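Nisin biosynthesis protein NisC (Lactococcus lactis subsp. lactis, PDB 2G0D) catalyses the cyclisation step of nisin biosynthesis, adding cysteine thiols to dehydrated residues of the precursor peptide to form its thioether rings. Local coordinates at residues A[4-12]-A[43-52]; A[106-114]-A[146-155]. One frame throughout, in Å; residues are numbered along the deposited sequence.

Overall arrangement
From the N terminus, helix 3-20 is the first element to be tied down. Interaction 1 joins it to the end of helix 37-45 and the turns that follow. It closes a loop of 30 residues, five of which (22-26) are not modelled. The chain then runs through helices 53-74 and 85-92. Interaction 2 closes the next loop, of 31 residues, between helix 100-122 and the end of helix 140-147 with its following loop. The two contacts come in series, neither nested nor crossed. The centres of interaction 1 and interaction 2 are about 29 Å apart, and the two do not touch. A late loop visits both neighbourhoods: Ala45 touches Thr393, and Leu149 touches Tyr394 and Gln397.

Interaction 1 of 2, residues A[4-12]-A[43-52]; sequences IKRNVEKII and MLAELKNKDN
Val8 meets Leu44 and Leu47 at the dense part of this contact. Its CG1 stands anti to the backbone N (chi1 170°), and this turns the branch onto Leu44. Val8 CG1 lies 3.5 Å from Leu44 CD2, closer than usual for two carbons. The other branch, Val8 CG2, meets Leu47 CD1 tip to tip at 3.7 Å. Leu44 CD2 is shared: Ile12 CD1 approaches it at a slant, to 3.7 Å. Nearby, Ile11 and Met43 also meet tip to tip, with Ile11 CD1 3.8 Å from Met43 SD. A bend at the last torsion of Met43 (chi3 73°) brings its CE near both Val8 and Ile11.

All six of these side chains are buried. The fold is an alpha toroid, with helices arranged in an inner and an outer ring. Here helix 3-20 packs on the last turn of helix 37-45 and on the two type I turns after it. Ile11 also touches helix 376-387 through Ile376 and Ile380, and Ile12 touches Tyr56 and Tyr63 of helix 53-74.

The other side is polar, looser and partly open to solvent. Lys5 runs out extended and crosses Asn52 at about a right angle, with Lys5 CE 3.4 Å from Asn52 ND2. Glu9 comes to the same amide. Its carboxylate is tilted by 30° from the amide plane, but Glu9 OE2 stays 3.7 Å from Asn52 ND2, and the pair does not bond. Lys50 folds back through two bends and lays its NZ 3.7 Å from Lys5 CB. The two ammonium groups do not meet: Lys5 NZ is 6.5 Å from Lys50 NZ. Glu9 is the exposed member of this group.

Interaction 2 of 2, residues A[106-114]-A[146-155]; sequences LDSLNRYIE and YLLLINDEQY
The buried amide of Asn110 is held between Tyr146 and two waters, with Tyr155 joined through one. Tyr146 CG stands opposite the backbone N (chi1 166°), which carries the ring toward Asn110. Tyr146 OH donates to Asn110 OD1 at 2.7 Å, in the carbonyl plane and on a lone pair (C=O...O angle 128°). Asn110 ND2 donates to water 1 at 3.1 Å and to water 2 at 2.9 Å. Water 2 returns a proton to Tyr146 OH. Water 1 lies at the edge of the Tyr155 ring, 2.6 Å from Tyr155 OH, and also donates to Asp107. Tyr155 OH comes 3.3 Å from Asn110 CB, and Glu114 OE1 lies at the edge of the same ring.

Ile113 CD1 sits 3.9 Å from Tyr146 CE2, and Ile113 CG2 passes alongside Leu147 CD2. Water 3 bridges Glu114 OE2 and Gln154 O; water 4 lies near Glu114 OE1 and the same carbonyl, but its bonding is less certain. The modelled approach of Arg111 to Gln154 is too close and is doubtful. The contact joins helix 100-122 to the end of helix 140-147 and its loop. The bonding is consistent with the modelled flip of the Asn110 amide and probably holds it.

Interaction 1 of 2, residues A[4-12]-A[43-52]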
loop_
_atom_site.group_PDB
_atom_site.type_symbol
_atom_site.label_atom_id
_atom_site.label_comp_id
_atom_site.label_asym_id
_atom_site.label_seq_id
_atom_site.Cartn_x
_atom_site.Cartn_y
_atom_site.Cartn_z
ATOM N N ILE A 4 10.144 11.041 19.971
ATOM C CA ILE A 4 8.877 11.031 19.225
ATOM C C ILE A 4 8.038 12.263 19.584
ATOM O O ILE A 4 7.601 12.985 18.703
ATOM C CB ILE A 4 8.083 9.692 19.360
ATOM C CG1 ILE A 4 8.849 8.591 18.608
ATOM C CG2 ILE A 4 6.649 9.838 18.821
ATOM C CD1 ILE A 4 8.105 7.331 18.335
ATOM N N LYS A 5 7.861 12.528 20.876
ATOM C CA LYS A 5 7.060 13.670 21.308
ATOM C C LYS A 5 7.550 15.001 20.688
ATOM O O LYS A 5 6.770 15.730 20.090
ATOM C CB LYS A 5 7.035 13.758 22.835
ATOM C CG LYS A 5 5.965 14.668 23.387
ATOM C CD LYS A 5 6.245 14.906 24.826
ATOM C CE LYS A 5 5.018 15.263 25.570
ATOM N NZ LYS A 5 5.390 15.896 26.886
ATOM N N ARG A 6 8.841 15.307 20.834
ATOM C CA ARG A 6 9.416 16.509 20.211
ATOM C C ARG A 6 9.135 16.617 18.704
ATOM O O ARG A 6 8.698 17.659 18.197
ATOM C CB ARG A 6 10.915 16.546 20.440
ATOM C CG ARG A 6 11.571 17.864 20.012
ATOM C CD ARG A 6 12.985 17.987 20.545
ATOM N NE ARG A 6 13.888 17.066 19.855
ATOM C CZ ARG A 6 14.279 15.887 20.338
ATOM N NH1 ARG A 6 13.853 15.471 21.538
ATOM N NH2 ARG A 6 15.095 15.123 19.620
ATOM N N ASN A 7 9.403 15.541 17.985
ATOM C CA ASN A 7 9.140 15.515 16.552
ATOM C C ASN A 7 7.665 15.677 16.159
ATOM O O ASN A 7 7.350 16.376 15.198
ATOM C CB ASN A 7 9.757 14.259 15.946
ATOM C CG ASN A 7 11.242 14.419 15.758
ATOM O OD1 ASN A 7 11.671 15.019 14.772
ATOM N ND2 ASN A 7 12.038 13.965 16.740
ATOM N N VAL A 8 6.773 15.042 16.913
ATOM C CA VAL A 8 5.358 15.153 16.637
ATOM C C VAL A 8 4.933 16.624 16.795
ATOM O O VAL A 8 4.226 17.175 15.942
ATOM C CB VAL A 8 4.549 14.230 17.538
ATOM C CG1 VAL A 8 3.050 14.526 17.411
ATOM C CG2 VAL A 8 4.837 12.768 17.175
ATOM N N GLU A 9 5.409 17.248 17.871
ATOM C CA GLU A 9 5.098 18.640 18.173
ATOM C C GLU A 9 5.463 19.582 17.039
ATOM O O GLU A 9 4.681 20.456 16.695
ATOM C CB GLU A 9 5.753 19.068 19.492
ATOM C CG GLU A 9 4.956 18.584 20.716
ATOM C CD GLU A 9 5.716 18.702 22.038
ATOM O OE1 GLU A 9 6.883 19.164 22.038
ATOM O OE2 GLU A 9 5.139 18.326 23.089
ATOM N N LYS A 10 6.634 19.379 16.448
ATOM C CA LYS A 10 7.041 20.195 15.323
ATOM C C LYS A 10 6.154 19.946 14.108
ATOM O O LYS A 10 5.799 20.904 13.406
ATOM C CB LYS A 10 8.555 20.082 15.029
ATOM C CG LYS A 10 8.980 19.156 13.896
ATOM C CD LYS A 10 10.524 19.234 13.651
ATOM C CE LYS A 10 10.896 20.190 12.502
ATOM N NZ LYS A 10 12.376 20.211 12.197
ATOM N N ILE A 11 5.770 18.676 13.884
ATOM C CA ILE A 11 4.881 18.329 12.772
ATOM C C ILE A 11 3.534 19.009 12.957
ATOM O O ILE A 11 2.963 19.541 11.995
ATOM C CB ILE A 11 4.684 16.792 12.587
ATOM C CG1 ILE A 11 5.999 16.099 12.217
ATOM C CG2 ILE A 11 3.624 16.493 11.519
ATOM C CD1 ILE A 11 5.992 14.580 12.489
ATOM N N ILE A 12 3.026 19.000 14.185
ATOM C CA ILE A 12 1.763 19.671 14.460
ATOM C C ILE A 12 1.861 21.180 14.162
ATOM O O ILE A 12 0.959 21.738 13.534
ATOM C CB ILE A 12 1.265 19.441 15.911
ATOM C CG1 ILE A 12 0.946 17.956 16.152
ATOM C CG2 ILE A 12 0.010 20.298 16.182
ATOM C CD1 ILE A 12 0.899 17.566 17.626
ATOM N N MET A 43 -0.921 9.236 12.123
ATOM C CA MET A 43 0.217 9.250 13.034
ATOM C C MET A 43 -0.191 9.705 14.438
ATOM O O MET A 43 0.207 9.101 15.415
ATOM C CB MET A 43 1.330 10.140 12.498
ATOM C CG MET A 43 2.411 10.421 13.565
ATOM S SD MET A 43 3.393 11.879 13.244
ATOM C CE MET A 43 2.222 13.160 13.623
ATOM N N LEU A 44 -0.979 10.767 14.520
ATOM C CA LEU A 44 -1.402 11.350 15.804
ATOM C C LEU A 44 -2.380 10.436 16.530
ATOM O O LEU A 44 -2.346 10.326 17.757
ATOM C CB LEU A 44 -2.059 12.725 15.588
ATOM C CG LEU A 44 -1.219 13.961 15.238
ATOM C CD1 LEU A 44 -2.119 15.175 14.965
ATOM C CD2 LEU A 44 -0.236 14.300 16.331
ATOM N N ALA A 45 -3.247 9.787 15.746
ATOM C CA ALA A 45 -4.295 8.928 16.278
ATOM C C ALA A 45 -3.705 7.717 16.943
ATOM O O ALA A 45 -4.227 7.233 17.931
ATOM C CB ALA A 45 -5.266 8.526 15.182
ATOM N N GLU A 46 -2.601 7.236 16.390
ATOM C CA GLU A 46 -1.853 6.129 16.957
ATOM C C GLU A 46 -1.102 6.455 18.246
ATOM O O GLU A 46 -0.424 5.593 18.806
ATOM C CB GLU A 46 -0.850 5.615 15.938
ATOM C CG GLU A 46 -1.458 4.750 14.879
ATOM C CD GLU A 46 -2.170 3.509 15.408
ATOM O OE1 GLU A 46 -2.096 3.233 16.632
ATOM O OE2 GLU A 46 -2.814 2.820 14.574
ATOM N N LEU A 47 -1.205 7.691 18.706
ATOM C CA LEU A 47 -0.467 8.127 19.882
ATOM C C LEU A 47 -1.401 8.295 21.072
ATOM O O LEU A 47 -1.037 8.934 22.053
ATOM C CB LEU A 47 0.263 9.432 19.585
ATOM C CG LEU A 47 1.326 9.417 18.486
ATOM C CD1 LEU A 47 1.951 10.808 18.398
ATOM C CD2 LEU A 47 2.393 8.378 18.794
ATOM N N LYS A 48 -2.584 7.681 20.981
ATOM C CA LYS A 48 -3.651 7.821 21.970
ATOM C C LYS A 48 -3.254 7.413 23.397
ATOM O O LYS A 48 -3.693 8.044 24.368
ATOM C CB LYS A 48 -4.923 7.076 21.526
ATOM C CG LYS A 48 -6.058 7.176 22.535
ATOM C CD LYS A 48 -7.406 6.745 21.963
ATOM C CE LYS A 48 -8.484 6.913 23.056
ATOM N NZ LYS A 48 -9.888 6.623 22.611
ATOM N N ASN A 49 -2.430 6.370 23.527
ATOM C CA ASN A 49 -1.920 6.010 24.848
ATOM C C ASN A 49 -1.058 7.110 25.472
ATOM O O ASN A 49 -0.944 7.151 26.694
ATOM C CB ASN A 49 -1.159 4.669 24.838
ATOM C CG ASN A 49 0.065 4.697 23.955
ATOM O OD1 ASN A 49 -0.039 4.957 22.756
ATOM N ND2 ASN A 49 1.238 4.429 24.537
ATOM N N LYS A 50 -0.469 7.987 24.645
ATOM C CA LYS A 50 0.516 8.997 25.110
ATOM C C LYS A 50 -0.155 10.113 25.918
ATOM O O LYS A 50 -1.371 10.313 25.828
ATOM C CB LYS A 50 1.374 9.553 23.942
ATOM C CG LYS A 50 2.561 8.621 23.516
ATOM C CD LYS A 50 3.454 9.130 22.306
ATOM C CE LYS A 50 4.520 10.255 22.613
ATOM N NZ LYS A 50 4.084 11.658 22.201
ATOM N N ASP A 51 0.633 10.821 26.727
ATOM C CA ASP A 51 0.080 11.823 27.648
ATOM C C ASP A 51 -0.649 12.982 26.966
ATOM O O ASP A 51 -1.683 13.441 27.467
ATOM C CB ASP A 51 1.148 12.345 28.617
ATOM C CG ASP A 51 1.506 11.325 29.691
ATOM O OD1 ASP A 51 0.723 10.373 29.885
ATOM O OD2 ASP A 51 2.572 11.468 30.337
ATOM N N ASN A 52 -0.124 13.443 25.831
ATOM C CA ASN A 52 -0.712 14.587 25.123
ATOM C C ASN A 52 -1.844 14.244 24.172
ATOM O O ASN A 52 -2.229 15.073 23.346
ATOM C CB ASN A 52 0.364 15.376 24.379
ATOM C CG ASN A 52 1.119 16.316 25.280
ATOM O OD1 ASN A 52 0.744 16.523 26.444
ATOM N ND2 ASN A 52 2.195 16.904 24.749
#

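Interaction 2 of 2, residues A[106-114]-A[146-155]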
loop_
_atom_site.group_PDB
_atom_site.type_symbol
_atom_site.label_atom_id
_atom_site.label_comp_id
_atom_site.label_asym_id
_atom_site.label_seq_id
_atom_site.Cartn_x
_atom_site.Cartn_y
_atom_site.Cartn_z
ATOM N N LEU A 106 -17.909 9.567 6.817
ATOM C CA LEU A 106 -17.496 8.284 6.215
ATOM C C LEU A 106 -18.529 7.769 5.186
ATOM O O LEU A 106 -18.149 7.304 4.116
ATOM C CB LEU A 106 -17.218 7.231 7.300
ATOM C CG LEU A 106 -15.885 7.410 8.063
ATOM C CD1 LEU A 106 -15.859 6.673 9.410
ATOM C CD2 LEU A 106 -14.719 6.926 7.186
ATOM N N ASP A 107 -19.820 7.878 5.515
ATOM C CA ASP A 107 -20.912 7.503 4.602
ATOM C C ASP A 107 -20.879 8.269 3.280
ATOM O O ASP A 107 -21.034 7.673 2.218
ATOM C CB ASP A 107 -22.285 7.677 5.280
ATOM C CG ASP A 107 -22.551 6.625 6.343
ATOM O OD1 ASP A 107 -21.826 5.596 6.381
ATOM O OD2 ASP A 107 -23.477 6.823 7.153
ATOM N N SER A 108 -20.666 9.582 3.361
ATOM C CA SER A 108 -20.474 10.431 2.182
ATOM C C SER A 108 -19.297 9.975 1.352
ATOM O O SER A 108 -19.393 9.838 0.129
ATOM C CB SER A 108 -20.228 11.878 2.590
ATOM O OG SER A 108 -21.289 12.324 3.390
ATOM N N LEU A 109 -18.177 9.767 2.024
ATOM C CA LEU A 109 -16.969 9.290 1.348
ATOM C C LEU A 109 -17.227 7.970 0.640
ATOM O O LEU A 109 -16.873 7.818 -0.511
ATOM C CB LEU A 109 -15.788 9.203 2.324
ATOM C CG LEU A 109 -15.263 10.552 2.817
ATOM C CD1 LEU A 109 -14.413 10.384 4.050
ATOM C CD2 LEU A 109 -14.510 11.296 1.714
ATOM N N ASN A 110 -17.868 7.031 1.328
ATOM C CA ASN A 110 -18.180 5.700 0.775
ATOM C C ASN A 110 -19.085 5.728 -0.461
ATOM O O ASN A 110 -18.835 5.036 -1.454
ATOM C CB ASN A 110 -18.795 4.815 1.863
ATOM C CG ASN A 110 -17.805 4.467 2.978
ATOM O OD1 ASN A 110 -16.597 4.621 2.817
ATOM N ND2 ASN A 110 -18.325 3.982 4.112
ATOM N N ARG A 111 -20.151 6.534 -0.396
ATOM C CA ARG A 111 -21.047 6.708 -1.532
ATOM C C ARG A 111 -20.306 7.367 -2.689
ATOM O O ARG A 111 -20.438 6.947 -3.834
ATOM C CB ARG A 111 -22.313 7.509 -1.141
ATOM C CG ARG A 111 -23.203 6.839 -0.052
ATOM C CD ARG A 111 -23.022 5.278 0.083
ATOM N NE ARG A 111 -24.051 4.682 0.939
ATOM C CZ ARG A 111 -25.028 3.873 0.522
ATOM N NH1 ARG A 111 -25.116 3.486 -0.753
ATOM N NH2 ARG A 111 -25.927 3.425 1.396
ATOM N N TYR A 112 -19.489 8.371 -2.405
ATOM C CA TYR A 112 -18.679 8.935 -3.472
ATOM C C TYR A 112 -17.737 7.879 -4.060
ATOM O O TYR A 112 -17.608 7.772 -5.281
ATOM C CB TYR A 112 -17.917 10.221 -3.069
ATOM C CG TYR A 112 -16.900 10.599 -4.146
ATOM C CD1 TYR A 112 -17.292 11.206 -5.355
ATOM C CD2 TYR A 112 -15.562 10.275 -3.989
ATOM C CE1 TYR A 112 -16.334 11.512 -6.350
ATOM C CE2 TYR A 112 -14.628 10.569 -4.965
ATOM C CZ TYR A 112 -15.002 11.169 -6.128
ATOM O OH TYR A 112 -14.003 11.428 -7.053
ATOM N N ILE A 113 -17.097 7.090 -3.194
ATOM C CA ILE A 113 -16.181 6.055 -3.661
ATOM C C ILE A 113 -16.867 5.048 -4.584
ATOM O O ILE A 113 -16.327 4.724 -5.646
ATOM C CB ILE A 113 -15.474 5.297 -2.500
ATOM C CG1 ILE A 113 -14.461 6.207 -1.782
ATOM C CG2 ILE A 113 -14.752 4.065 -3.058
ATOM C CD1 ILE A 113 -14.027 5.725 -0.368
ATOM N N GLU A 114 -18.036 4.549 -4.171
ATOM C CA GLU A 114 -18.807 3.619 -4.978
ATOM C C GLU A 114 -19.217 4.225 -6.324
ATOM O O GLU A 114 -19.059 3.580 -7.360
ATOM C CB GLU A 114 -20.053 3.123 -4.229
ATOM C CG GLU A 114 -20.950 2.205 -5.081
ATOM C CD GLU A 114 -21.852 1.300 -4.257
ATOM O OE1 GLU A 114 -22.074 1.564 -3.050
ATOM O OE2 GLU A 114 -22.329 0.302 -4.825
ATOM N N TYR A 146 -9.180 -0.560 1.339
ATOM C CA TYR A 146 -10.056 0.192 2.232
ATOM C C TYR A 146 -11.465 -0.408 2.297
ATOM O O TYR A 146 -11.982 -0.639 3.400
ATOM C CB TYR A 146 -10.153 1.687 1.854
ATOM C CG TYR A 146 -11.321 2.364 2.560
ATOM C CD1 TYR A 146 -11.254 2.685 3.921
ATOM C CD2 TYR A 146 -12.500 2.648 1.879
ATOM C CE1 TYR A 146 -12.342 3.269 4.583
ATOM C CE2 TYR A 146 -13.603 3.224 2.532
ATOM C CZ TYR A 146 -13.524 3.519 3.889
ATOM O OH TYR A 146 -14.607 4.106 4.535
ATOM N N LEU A 147 -12.078 -0.660 1.138
ATOM C CA LEU A 147 -13.472 -1.178 1.098
ATOM C C LEU A 147 -13.664 -2.440 1.915
ATOM O O LEU A 147 -14.668 -2.555 2.607
ATOM C CB LEU A 147 -13.990 -1.369 -0.344
ATOM C CG LEU A 147 -14.168 -0.068 -1.153
ATOM C CD1 LEU A 147 -14.448 -0.395 -2.637
ATOM C CD2 LEU A 147 -15.266 0.828 -0.580
ATOM N N LEU A 148 -12.668 -3.350 1.881
ATOM C CA LEU A 148 -12.747 -4.641 2.574
ATOM C C LEU A 148 -12.762 -4.575 4.113
ATOM O O LEU A 148 -13.062 -5.575 4.786
ATOM C CB LEU A 148 -11.651 -5.598 2.079
ATOM C CG LEU A 148 -11.868 -6.088 0.640
ATOM C CD1 LEU A 148 -10.581 -6.692 0.103
ATOM C CD2 LEU A 148 -13.039 -7.100 0.528
ATOM N N LEU A 149 -12.486 -3.400 4.656
ATOM C CA LEU A 149 -12.664 -3.128 6.081
ATOM C C LEU A 149 -14.113 -2.795 6.456
ATOM O O LEU A 149 -14.433 -2.752 7.634
ATOM C CB LEU A 149 -11.781 -1.939 6.501
ATOM C CG LEU A 149 -10.256 -2.146 6.492
ATOM C CD1 LEU A 149 -9.595 -0.800 6.775
ATOM C CD2 LEU A 149 -9.827 -3.234 7.532
ATOM N N ILE A 150 -14.960 -2.495 5.471
ATOM C CA ILE A 150 -16.360 -2.214 5.763
ATOM C C ILE A 150 -17.157 -3.515 5.710
ATOM O O ILE A 150 -17.203 -4.181 4.675
ATOM C CB ILE A 150 -16.977 -1.181 4.766
ATOM C CG1 ILE A 150 -16.104 0.076 4.628
ATOM C CG2 ILE A 150 -18.384 -0.799 5.188
ATOM C CD1 ILE A 150 -16.525 0.953 3.449
ATOM N N ASN A 151 -17.803 -3.864 6.820
ATOM C CA ASN A 151 -18.591 -5.104 6.878
ATOM C C ASN A 151 -20.042 -4.965 6.393
ATOM O O ASN A 151 -20.731 -5.953 6.207
ATOM C CB ASN A 151 -18.527 -5.740 8.276
ATOM C CG ASN A 151 -17.100 -6.081 8.702
ATOM O OD1 ASN A 151 -16.658 -5.665 9.771
ATOM N ND2 ASN A 151 -16.375 -6.818 7.869
ATOM N N ASP A 152 -20.492 -3.742 6.182
ATOM C CA ASP A 152 -21.834 -3.471 5.643
ATOM C C ASP A 152 -22.045 -4.191 4.304
ATOM O O ASP A 152 -21.319 -3.916 3.339
ATOM C CB ASP A 152 -21.998 -1.967 5.468
ATOM C CG ASP A 152 -23.429 -1.551 5.167
ATOM O OD1 ASP A 152 -24.279 -2.409 4.823
ATOM O OD2 ASP A 152 -23.693 -0.336 5.258
ATOM N N GLU A 153 -23.040 -5.092 4.243
ATOM C CA GLU A 153 -23.283 -5.901 3.032
ATOM C C GLU A 153 -23.749 -5.117 1.783
ATOM O O GLU A 153 -23.738 -5.652 0.667
ATOM C CB GLU A 153 -24.197 -7.119 3.317
ATOM C CG GLU A 153 -25.692 -6.907 3.133
ATOM C CD GLU A 153 -26.502 -8.211 3.311
ATOM O OE1 GLU A 153 -27.254 -8.612 2.379
ATOM O OE2 GLU A 153 -26.392 -8.836 4.390
ATOM N N GLN A 154 -24.129 -3.853 1.962
ATOM C CA GLN A 154 -24.520 -3.012 0.824
ATOM C C GLN A 154 -23.348 -2.788 -0.161
ATOM O O GLN A 154 -23.570 -2.434 -1.318
ATOM C CB GLN A 154 -25.114 -1.676 1.303
ATOM C CG GLN A 154 -24.114 -0.751 2.010
ATOM C CD GLN A 154 -24.638 0.676 2.155
ATOM O OE1 GLN A 154 -25.012 1.308 1.164
ATOM N NE2 GLN A 154 -24.656 1.193 3.378
ATOM N N TYR A 155 -22.113 -3.037 0.289
ATOM C CA TYR A 155 -20.932 -2.847 -0.567
ATOM C C TYR A 155 -20.432 -4.140 -1.224
ATOM O O TYR A 155 -19.394 -4.155 -1.899
ATOM C CB TYR A 155 -19.848 -2.114 0.195
ATOM C CG TYR A 155 -20.300 -0.733 0.651
ATOM C CD1 TYR A 155 -20.685 0.248 -0.292
ATOM C CD2 TYR A 155 -20.386 -0.417 2.007
ATOM C CE1 TYR A 155 -21.115 1.512 0.115
ATOM C CE2 TYR A 155 -20.818 0.838 2.423
ATOM C CZ TYR A 155 -21.177 1.797 1.468
ATOM O OH TYR A 155 -21.591 3.047 1.869
HETATM O O HOH W 1 -21.369 3.557 4.384
HETATM O O HOH W 2 -16.876 3.604 6.554
HETATM O O HOH W 3 -22.409 -2.200 -3.904
HETATM O O HOH W 4 -24.078 0.297 -1.763
#